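Local coordinates for SnoaL-like domain protein (PDB 6P44) that probably isomerises the double bond of delta-5-3-ketosteroids to the conjugated delta-4 position, as a ketosteroid isomerase of the NTF2-like fold, at residues B[28-40]-B[103-115]. The protein carries 1 engineered substitution. Residues are numbered along the deposited sequence; the frame is centred on the assembly and turned at random. Where two conformers were deposited one is given.
Sequences ALYADDATVENPV and NDDGRIKSMKAYW. Engineered in segment 28-40: N38 (natural residue Asp). With DNX (3,4-dinitrophenol), chain H.
M111 and I108 of strand 108-114 pack against Y30, which lies on the same face of the sheet. I108 sets CD1 almost on the normal of the Y30 ring, 4.0 Å from its centroid, a CH-pi contact, while its CG2 meets Y30 CE1 at 3.5 Å. M111 comes to the ring's edge, with CB 3.4 Å from Y30 OH. Its CG stands anti to the backbone N (chi1 -178°), and bends at chi2 and chi3 carry CE past V36 CG1 to within 3.6 Å of the phenol oxygen O1 of 3,4-dinitrophenol. R107 lays CB 3.4 Å from L29 O, and its NE and NH2 grip D105 OD2 side-on. Short strand 30-31 pairs with I108; after the turn, 34-37 runs parallel to 108-114, joined by backbone hydrogen bonds such as E37 N to M111 O. Beyond it, N38, an engineered residue, takes the W115 indole N-H in its amide plane: NE1 to OD1 is 2.8 Å and nearly straight (171°), with amide and ring planes 68° apart. N38 ND2 lies 3.4 Å from C5 of the ligand, so the pair lines the pocket that probably receives the steroid. On the face opposite Y30, I108 and M111, E37 and K112 run side by side, OE1 3.4 Å from CE; E37 OE2 accepts from G41 N, K112 NZ salt-bridges E76 of the second subunit, and V40 CG2 rests over the Y114 ring. Strand 92-102 flanks 108-114 on its other edge, strand 45-46 borders 34-37, and helices 4-20 and 48-54 pack on the Y30 face, where Y55 hydrogen-bonds Y30 OH.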
# COMPACT_ATOMS: atom_id res chain seq x y z
N ALA B 28 11.81 17.28 -6.86
CA ALA B 28 10.90 18.41 -7.01
C ALA B 28 9.44 18.00 -6.90
O ALA B 28 8.59 18.87 -6.67
CB ALA B 28 11.16 19.08 -8.36
N LEU B 29 9.12 16.72 -7.07
CA LEU B 29 7.75 16.27 -6.89
C LEU B 29 7.35 16.19 -5.43
O LEU B 29 6.15 16.18 -5.12
CB LEU B 29 7.55 14.88 -7.52
CG LEU B 29 7.77 14.80 -9.03
CD1 LEU B 29 7.55 13.38 -9.48
CD2 LEU B 29 6.83 15.75 -9.77
N TYR B 30 8.32 16.10 -4.53
CA TYR B 30 8.05 15.92 -3.12
C TYR B 30 7.88 17.27 -2.42
O TYR B 30 8.48 18.27 -2.81
CB TYR B 30 9.19 15.16 -2.45
CG TYR B 30 9.17 13.66 -2.70
CD1 TYR B 30 8.47 12.83 -1.85
CD2 TYR B 30 9.88 13.09 -3.75
CE1 TYR B 30 8.47 11.46 -2.02
CE2 TYR B 30 9.90 11.71 -3.92
CZ TYR B 30 9.18 10.90 -3.06
OH TYR B 30 9.15 9.53 -3.17
N ALA B 31 7.05 17.26 -1.38
CA ALA B 31 6.87 18.41 -0.51
C ALA B 31 8.14 18.69 0.29
O ALA B 31 8.99 17.82 0.48
CB ALA B 31 5.71 18.13 0.45
N ASP B 32 8.24 19.93 0.79
CA ASP B 32 9.43 20.33 1.54
C ASP B 32 9.67 19.43 2.75
O ASP B 32 10.82 19.16 3.10
CB ASP B 32 9.30 21.78 2.02
CG ASP B 32 9.33 22.81 0.89
OD1 ASP B 32 9.67 22.49 -0.27
OD2 ASP B 32 9.00 23.98 1.19
N ASP B 33 8.59 19.00 3.42
CA ASP B 33 8.66 18.17 4.62
C ASP B 33 8.18 16.74 4.37
O ASP B 33 7.69 16.06 5.29
CB ASP B 33 7.84 18.81 5.74
CG ASP B 33 6.37 18.96 5.40
OD1 ASP B 33 5.97 18.81 4.22
OD2 ASP B 33 5.58 19.24 6.33
N ALA B 34 8.33 16.27 3.14
CA ALA B 34 7.87 14.95 2.78
C ALA B 34 8.71 13.88 3.47
O ALA B 34 9.83 14.13 3.93
CB ALA B 34 8.00 14.76 1.27
N THR B 35 8.16 12.68 3.52
CA THR B 35 8.86 11.51 4.03
C THR B 35 8.95 10.43 2.96
O THR B 35 8.03 10.24 2.16
CB THR B 35 8.15 10.94 5.27
OG1 THR B 35 6.79 10.59 4.94
CG2 THR B 35 8.15 11.96 6.39
N VAL B 36 10.06 9.70 2.97
CA VAL B 36 10.25 8.54 2.11
C VAL B 36 10.70 7.39 3.00
O VAL B 36 11.69 7.51 3.73
CB VAL B 36 11.29 8.78 1.00
CG1 VAL B 36 11.64 7.46 0.30
CG2 VAL B 36 10.75 9.79 -0.00
N GLU B 37 9.98 6.27 2.92
CA GLU B 37 10.33 5.05 3.64
C GLU B 37 10.48 3.96 2.58
O GLU B 37 9.48 3.42 2.09
CB GLU B 37 9.28 4.73 4.69
CG GLU B 37 9.69 3.68 5.67
CD GLU B 37 8.64 3.41 6.75
OE1 GLU B 37 7.81 4.29 7.02
OE2 GLU B 37 8.65 2.31 7.33
N ASN B 38 11.73 3.66 2.22
CA ASN B 38 12.02 2.73 1.13
C ASN B 38 13.23 1.88 1.51
O ASN B 38 14.37 2.37 1.44
CB ASN B 38 12.31 3.47 -0.17
CG ASN B 38 12.60 2.52 -1.30
OD1 ASN B 38 12.31 1.34 -1.20
ND2 ASN B 38 13.19 3.03 -2.38
N PRO B 39 13.04 0.61 1.89
CA PRO B 39 11.75 -0.08 2.02
C PRO B 39 11.07 0.27 3.34
O PRO B 39 11.71 0.74 4.29
CB PRO B 39 12.16 -1.54 2.05
CG PRO B 39 13.48 -1.53 2.72
CD PRO B 39 14.17 -0.29 2.20
N VAL B 40 9.77 -0.02 3.42
CA VAL B 40 9.10 0.03 4.70
C VAL B 40 9.86 -0.84 5.69
O VAL B 40 10.33 -1.93 5.35
CB VAL B 40 7.63 -0.37 4.53
CG1 VAL B 40 6.96 -0.59 5.89
CG2 VAL B 40 6.91 0.72 3.72
N ASN B 103 -0.21 16.28 -0.65
CA ASN B 103 -0.63 17.49 0.02
C ASN B 103 -1.70 18.21 -0.79
O ASN B 103 -2.08 17.80 -1.90
CB ASN B 103 0.57 18.41 0.25
CG ASN B 103 1.41 17.96 1.40
OD1 ASN B 103 0.90 17.35 2.34
ND2 ASN B 103 2.69 18.27 1.35
N ASP B 104 -2.19 19.33 -0.24
CA ASP B 104 -3.22 20.09 -0.93
C ASP B 104 -2.73 20.63 -2.27
O ASP B 104 -3.53 20.78 -3.20
CB ASP B 104 -3.71 21.23 -0.05
CG ASP B 104 -4.52 20.75 1.14
OD1 ASP B 104 -4.99 19.59 1.12
OD2 ASP B 104 -4.72 21.54 2.09
N ASP B 105 -1.44 20.95 -2.37
CA ASP B 105 -0.86 21.49 -3.60
C ASP B 105 -0.41 20.41 -4.58
O ASP B 105 0.22 20.72 -5.59
CB ASP B 105 0.32 22.42 -3.28
CG ASP B 105 1.55 21.68 -2.78
OD1 ASP B 105 1.53 20.44 -2.64
OD2 ASP B 105 2.57 22.36 -2.52
N GLY B 106 -0.70 19.15 -4.29
CA GLY B 106 -0.41 18.08 -5.21
C GLY B 106 0.98 17.51 -5.11
O GLY B 106 1.29 16.55 -5.81
N ARG B 107 1.85 18.06 -4.26
CA ARG B 107 3.17 17.47 -4.12
C ARG B 107 3.11 16.29 -3.14
O ARG B 107 2.22 16.20 -2.29
CB ARG B 107 4.20 18.53 -3.72
CG ARG B 107 4.47 19.50 -4.88
CD ARG B 107 5.63 20.45 -4.61
NE ARG B 107 5.26 21.51 -3.67
CZ ARG B 107 6.10 22.45 -3.24
NH1 ARG B 107 7.35 22.47 -3.67
NH2 ARG B 107 5.68 23.36 -2.39
N ILE B 108 4.04 15.36 -3.33
CA ILE B 108 4.06 14.11 -2.58
C ILE B 108 4.40 14.40 -1.12
O ILE B 108 5.47 14.94 -0.83
CB ILE B 108 5.05 13.10 -3.17
CG1 ILE B 108 4.78 12.84 -4.65
CG2 ILE B 108 4.97 11.80 -2.37
CD1 ILE B 108 5.96 12.15 -5.33
N LYS B 109 3.48 14.05 -0.22
CA LYS B 109 3.71 14.18 1.22
C LYS B 109 4.46 12.98 1.79
O LYS B 109 5.34 13.15 2.65
CB LYS B 109 2.35 14.33 1.93
CG LYS B 109 2.39 14.34 3.46
CD LYS B 109 0.97 14.36 4.03
CE LYS B 109 0.96 14.40 5.55
NZ LYS B 109 -0.41 14.66 6.11
N SER B 110 4.14 11.77 1.34
CA SER B 110 4.79 10.58 1.84
C SER B 110 4.86 9.54 0.73
O SER B 110 3.98 9.44 -0.12
CB SER B 110 4.06 10.00 3.06
OG SER B 110 2.81 9.44 2.73
N MET B 111 5.92 8.73 0.78
CA MET B 111 6.03 7.54 -0.06
C MET B 111 6.49 6.38 0.81
O MET B 111 7.34 6.54 1.69
CB MET B 111 7.03 7.76 -1.20
CG MET B 111 7.16 6.58 -2.15
SD MET B 111 8.37 5.34 -1.60
CE MET B 111 9.80 5.90 -2.52
N LYS B 112 5.89 5.22 0.57
CA LYS B 112 6.26 3.96 1.20
C LYS B 112 6.36 2.91 0.10
O LYS B 112 5.48 2.84 -0.76
CB LYS B 112 5.23 3.54 2.25
CG LYS B 112 5.32 4.33 3.53
CD LYS B 112 4.35 3.83 4.58
CE LYS B 112 4.60 4.56 5.88
NZ LYS B 112 3.67 4.13 6.95
N ALA B 113 7.43 2.12 0.12
CA ALA B 113 7.66 1.07 -0.87
C ALA B 113 7.80 -0.28 -0.17
O ALA B 113 8.58 -0.42 0.77
CB ALA B 113 8.89 1.38 -1.72
N TYR B 114 7.05 -1.26 -0.65
CA TYR B 114 6.99 -2.59 -0.04
C TYR B 114 7.55 -3.61 -1.02
O TYR B 114 6.88 -3.97 -2.01
CB TYR B 114 5.55 -2.95 0.33
CG TYR B 114 4.83 -1.99 1.27
CD1 TYR B 114 4.26 -0.82 0.79
CD2 TYR B 114 4.71 -2.25 2.62
CE1 TYR B 114 3.60 0.06 1.61
CE2 TYR B 114 4.02 -1.39 3.46
CZ TYR B 114 3.48 -0.23 2.95
OH TYR B 114 2.83 0.68 3.73
N TRP B 115 8.76 -4.08 -0.75
CA TRP B 115 9.47 -5.05 -1.58
C TRP B 115 10.63 -5.55 -0.74
O TRP B 115 11.02 -4.91 0.25
CB TRP B 115 9.99 -4.40 -2.88
CG TRP B 115 11.00 -3.31 -2.59
CD1 TRP B 115 10.72 -2.01 -2.28
CD2 TRP B 115 12.42 -3.44 -2.54
NE1 TRP B 115 11.88 -1.32 -2.03
CE2 TRP B 115 12.94 -2.18 -2.19
CE3 TRP B 115 13.31 -4.50 -2.74
CZ2 TRP B 115 14.30 -1.94 -2.05
CZ3 TRP B 115 14.66 -4.26 -2.61
CH2 TRP B 115 15.14 -2.98 -2.27
C1 DNX H . 11.01 3.37 -5.68
C2 DNX H . 12.20 3.83 -6.24
C3 DNX H . 13.32 3.03 -6.19
N3 DNX H . 14.54 3.58 -6.77
C4 DNX H . 13.27 1.78 -5.59
N4 DNX H . 14.44 0.91 -5.50
C5 DNX H . 12.08 1.32 -5.05
C6 DNX H . 10.96 2.12 -5.09
O1 DNX H . 9.91 4.17 -5.73
O31 DNX H . 15.26 4.27 -6.06
O32 DNX H . 14.78 3.34 -7.94
O41 DNX H . 14.59 0.25 -4.49
O42 DNX H . 15.21 0.88 -6.45
O HOH W 1 8.99 21.37 -5.79
O HOH W 2 9.12 24.30 -2.20
O HOH W 3 5.17 14.88 5.36
O HOH W 4 6.85 7.97 4.19
O HOH W 5 4.71 12.27 5.97